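Long-range contact in phospholyase (Arthrobacter aurescens, PDB 5G4I), which probably eliminates phosphate from phosphoethanolamine with the help of pyridoxal phosphate, although its fold is that of the class III transaminases: residues 54-62 with 395-403. Residues are numbered along the deposited sequence; the frame is centred on the assembly and turned at random.
Sequences GKVYLDGYN and RERGVLISR. With PO4 (phosphate ion), chain D.
Leu58 bonds to both sides of Val399, the pattern of a parallel pair: its N donates to Gly398 O (2.8 Å) and its O accepts from Leu400 N (2.9 Å), both nearly straight at the hydrogen. A weak, bent bond from Gly60 N to Leu400 O follows. At the other end, Lys55 NZ donates to Glu396 O (3.1 Å) from above the carbonyl plane, the chain bending only at its last torsion (chi4 64°). With an alanine in place of Lys55, Glu396 O would probably lose this donor and the helix end its aliphatic cover. Gly398, with positive phi, closes that turn in a Schellman motif, its N bonded to Arg395 O. Tyr57 lies alongside Arg395 with CE2 3.9 Å from Arg395 CG, while its CD2 meets Leu400 CD2 at 3.7 Å. A water joins Tyr57 OH to Arg395 NH1; Asp51 also bonds the hydroxyl, and Glu396 and Glu392 pair with the guanidinium. Asp59 OD1 accepts from Tyr61 N and Asn62 N, an Asx turn fixing the strand's exit, while OD2 takes Asn62 ND2 and His69. Tyr61, its CD1 on Ser402 CB, makes a doubtful, suspiciously short bond to a phosphate ion, probably from the crystallisation liquor. Here strand 56-59 joins the C-terminal sheet of the class III aminotransferase fold, only the Tyr61 side chain nearing pyridoxal phosphate (about 9 Å).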
loop_
_atom_site.group_PDB
_atom_site.type_symbol
_atom_site.label_atom_id
_atom_site.label_comp_id
_atom_site.label_asym_id
_atom_site.label_seq_id
_atom_site.Cartn_x
_atom_site.Cartn_y
_atom_site.Cartn_z
ATOM N N GLY A 54 -28.187 -5.263 -17.416
ATOM C CA GLY A 54 -28.205 -4.343 -18.514
ATOM C C GLY A 54 -28.736 -2.929 -18.228
ATOM O O GLY A 54 -28.828 -2.120 -19.141
ATOM N N LYS A 55 -29.071 -2.630 -16.969
ATOM C CA LYS A 55 -29.538 -1.251 -16.592
ATOM C C LYS A 55 -28.336 -0.306 -16.609
ATOM O O LYS A 55 -27.183 -0.699 -16.114
ATOM C CB LYS A 55 -30.190 -1.234 -15.223
ATOM C CG LYS A 55 -30.768 0.086 -14.734
ATOM C CD LYS A 55 -31.674 -0.152 -13.514
ATOM C CE LYS A 55 -32.073 1.144 -12.737
ATOM N NZ LYS A 55 -32.877 1.991 -13.594
ATOM N N VAL A 56 -28.540 0.884 -17.134
ATOM C CA VAL A 56 -27.503 1.939 -17.249
ATOM C C VAL A 56 -27.689 3.013 -16.186
ATOM O O VAL A 56 -28.816 3.495 -15.914
ATOM C CB VAL A 56 -27.496 2.543 -18.671
ATOM C CG1 VAL A 56 -26.475 3.687 -18.769
ATOM C CG2 VAL A 56 -27.202 1.499 -19.690
ATOM N N TYR A 57 -26.557 3.450 -15.582
ATOM C CA TYR A 57 -26.600 4.455 -14.554
ATOM C C TYR A 57 -25.600 5.626 -14.865
ATOM O O TYR A 57 -24.508 5.368 -15.426
ATOM C CB TYR A 57 -26.191 3.900 -13.156
ATOM C CG TYR A 57 -26.955 2.680 -12.674
ATOM C CD1 TYR A 57 -26.627 1.435 -13.177
ATOM C CD2 TYR A 57 -27.952 2.800 -11.785
ATOM C CE1 TYR A 57 -27.321 0.294 -12.769
ATOM C CE2 TYR A 57 -28.641 1.659 -11.292
ATOM C CZ TYR A 57 -28.365 0.459 -11.894
ATOM O OH TYR A 57 -29.042 -0.669 -11.437
ATOM N N LEU A 58 -26.017 6.804 -14.431
ATOM C CA LEU A 58 -25.153 8.006 -14.393
ATOM C C LEU A 58 -24.371 7.947 -13.059
ATOM O O LEU A 58 -24.946 7.875 -11.998
ATOM C CB LEU A 58 -25.984 9.284 -14.479
ATOM C CG LEU A 58 -25.188 10.624 -14.415
ATOM C CD1 LEU A 58 -24.186 10.746 -15.505
ATOM C CD2 LEU A 58 -26.157 11.818 -14.409
ATOM N N ASP A 59 -22.999 7.998 -13.160
ATOM C CA ASP A 59 -22.123 8.003 -11.982
ATOM C C ASP A 59 -22.023 9.371 -11.340
ATOM O O ASP A 59 -21.310 10.230 -11.893
ATOM C CB ASP A 59 -20.728 7.457 -12.369
ATOM C CG ASP A 59 -19.828 7.147 -11.164
ATOM O OD1 ASP A 59 -20.146 7.621 -10.046
ATOM O OD2 ASP A 59 -18.833 6.425 -11.418
ATOM N N GLY A 60 -22.752 9.622 -10.243
ATOM C CA GLY A 60 -22.580 10.828 -9.410
ATOM C C GLY A 60 -21.773 10.707 -8.136
ATOM O O GLY A 60 -21.921 11.524 -7.203
ATOM N N TYR A 61 -20.926 9.645 -8.116
ATOM C CA TYR A 61 -20.243 9.249 -6.873
ATOM C C TYR A 61 -18.748 8.982 -6.933
ATOM O O TYR A 61 -18.030 9.283 -5.969
ATOM C CB TYR A 61 -20.993 7.982 -6.231
ATOM C CG TYR A 61 -20.277 7.384 -5.021
ATOM C CD1 TYR A 61 -20.238 8.054 -3.865
ATOM C CD2 TYR A 61 -19.450 6.302 -5.210
ATOM C CE1 TYR A 61 -19.450 7.571 -2.807
ATOM C CE2 TYR A 61 -18.655 5.835 -4.181
ATOM C CZ TYR A 61 -18.740 6.482 -3.027
ATOM O OH TYR A 61 -17.892 5.970 -2.027
ATOM N N ASN A 62 -18.272 8.285 -7.969
ATOM C CA ASN A 62 -16.899 7.721 -7.932
ATOM C C ASN A 62 -15.818 8.716 -8.330
ATOM O O ASN A 62 -15.813 9.221 -9.449
ATOM C CB ASN A 62 -16.799 6.457 -8.789
ATOM C CG ASN A 62 -17.566 5.292 -8.126
ATOM O OD1 ASN A 62 -17.167 4.773 -7.069
ATOM N ND2 ASN A 62 -18.797 5.044 -8.640
ATOM N N ARG A 395 -31.041 5.724 -7.288
ATOM C CA ARG A 395 -30.610 4.497 -7.985
ATOM C C ARG A 395 -31.672 3.962 -8.961
ATOM O O ARG A 395 -31.388 3.618 -10.074
ATOM C CB ARG A 395 -30.150 3.398 -6.976
ATOM C CG ARG A 395 -29.791 2.060 -7.569
ATOM C CD ARG A 395 -29.710 0.862 -6.592
ATOM N NE ARG A 395 -30.868 0.854 -5.680
ATOM C CZ ARG A 395 -32.119 0.489 -6.053
ATOM N NH1 ARG A 395 -32.401 0.051 -7.277
ATOM N NH2 ARG A 395 -33.075 0.522 -5.158
ATOM N N GLU A 396 -32.936 3.861 -8.429
ATOM C CA GLU A 396 -34.023 3.403 -9.312
ATOM C C GLU A 396 -34.211 4.266 -10.567
ATOM O O GLU A 396 -34.438 3.752 -11.649
ATOM C CB GLU A 396 -35.366 3.276 -8.531
ATOM C CG GLU A 396 -35.390 2.057 -7.629
ATOM C CD GLU A 396 -35.630 0.702 -8.368
ATOM O OE1 GLU A 396 -36.254 0.630 -9.486
ATOM O OE2 GLU A 396 -35.176 -0.332 -7.847
ATOM N N ARG A 397 -33.942 5.561 -10.389
ATOM C CA ARG A 397 -33.970 6.555 -11.477
ATOM C C ARG A 397 -32.732 6.570 -12.388
ATOM O O ARG A 397 -32.665 7.284 -13.370
ATOM C CB ARG A 397 -34.206 7.974 -10.887
ATOM C CG ARG A 397 -35.595 8.218 -10.208
ATOM C CD ARG A 397 -35.642 9.512 -9.444
ATOM N NE ARG A 397 -36.993 9.824 -8.926
ATOM C CZ ARG A 397 -37.992 10.316 -9.670
ATOM N NH1 ARG A 397 -37.818 10.673 -10.931
ATOM N NH2 ARG A 397 -39.183 10.494 -9.090
ATOM N N GLY A 398 -31.760 5.720 -12.081
ATOM C CA GLY A 398 -30.572 5.610 -12.902
ATOM C C GLY A 398 -29.415 6.540 -12.476
ATOM O O GLY A 398 -28.618 6.874 -13.365
ATOM N N VAL A 399 -29.341 6.895 -11.219
ATOM C CA VAL A 399 -28.245 7.850 -10.752
ATOM C C VAL A 399 -27.621 7.286 -9.482
ATOM O O VAL A 399 -28.309 7.030 -8.500
ATOM C CB VAL A 399 -28.747 9.310 -10.550
ATOM C CG1 VAL A 399 -27.547 10.260 -10.263
ATOM C CG2 VAL A 399 -29.529 9.800 -11.787
ATOM N N LEU A 400 -26.274 7.189 -9.457
ATOM C CA LEU A 400 -25.538 6.711 -8.275
ATOM C C LEU A 400 -25.029 7.886 -7.425
ATOM O O LEU A 400 -24.227 8.678 -7.914
ATOM C CB LEU A 400 -24.322 5.810 -8.703
ATOM C CG LEU A 400 -24.660 4.652 -9.620
ATOM C CD1 LEU A 400 -23.352 3.924 -10.014
ATOM C CD2 LEU A 400 -25.689 3.738 -8.991
ATOM N N ILE A 401 -25.500 8.029 -6.199
ATOM C CA ILE A 401 -25.069 8.971 -5.198
ATOM C C ILE A 401 -24.914 8.268 -3.816
ATOM O O ILE A 401 -25.256 7.088 -3.678
ATOM C CB ILE A 401 -26.001 10.200 -5.130
ATOM C CG1 ILE A 401 -27.427 9.813 -4.692
ATOM C CG2 ILE A 401 -25.967 11.033 -6.418
ATOM C CD1 ILE A 401 -28.251 10.984 -4.247
ATOM N N SER A 402 -24.396 8.958 -2.865
ATOM C CA SER A 402 -24.216 8.426 -1.510
ATOM C C SER A 402 -24.480 9.510 -0.440
ATOM O O SER A 402 -25.101 10.558 -0.656
ATOM C CB SER A 402 -22.833 7.797 -1.338
ATOM O OG SER A 402 -22.863 6.867 -0.219
ATOM N N ARG A 403 -23.998 9.267 0.798
ATOM C CA ARG A 403 -24.102 10.243 1.908
ATOM C C ARG A 403 -22.904 10.246 2.836
ATOM O O ARG A 403 -22.103 9.259 2.814
ATOM C CB ARG A 403 -25.362 9.998 2.748
ATOM C CG ARG A 403 -25.435 8.592 3.296
ATOM C CD ARG A 403 -26.604 8.402 4.297
ATOM N NE ARG A 403 -26.864 6.981 4.598
ATOM C CZ ARG A 403 -27.909 6.566 5.351
ATOM N NH1 ARG A 403 -28.762 7.456 5.954
ATOM N NH2 ARG A 403 -28.127 5.260 5.506
HETATM P P PO4 D . -15.264 6.969 -0.556
HETATM O O1 PO4 D . -14.826 8.303 -0.383
HETATM O O2 PO4 D . -15.290 6.450 -1.992
HETATM O O3 PO4 D . -16.749 7.294 -0.444
HETATM O O4 PO4 D . -14.827 5.906 0.418
HETATM O O HOH W 1 -31.171 -0.826 -9.635
#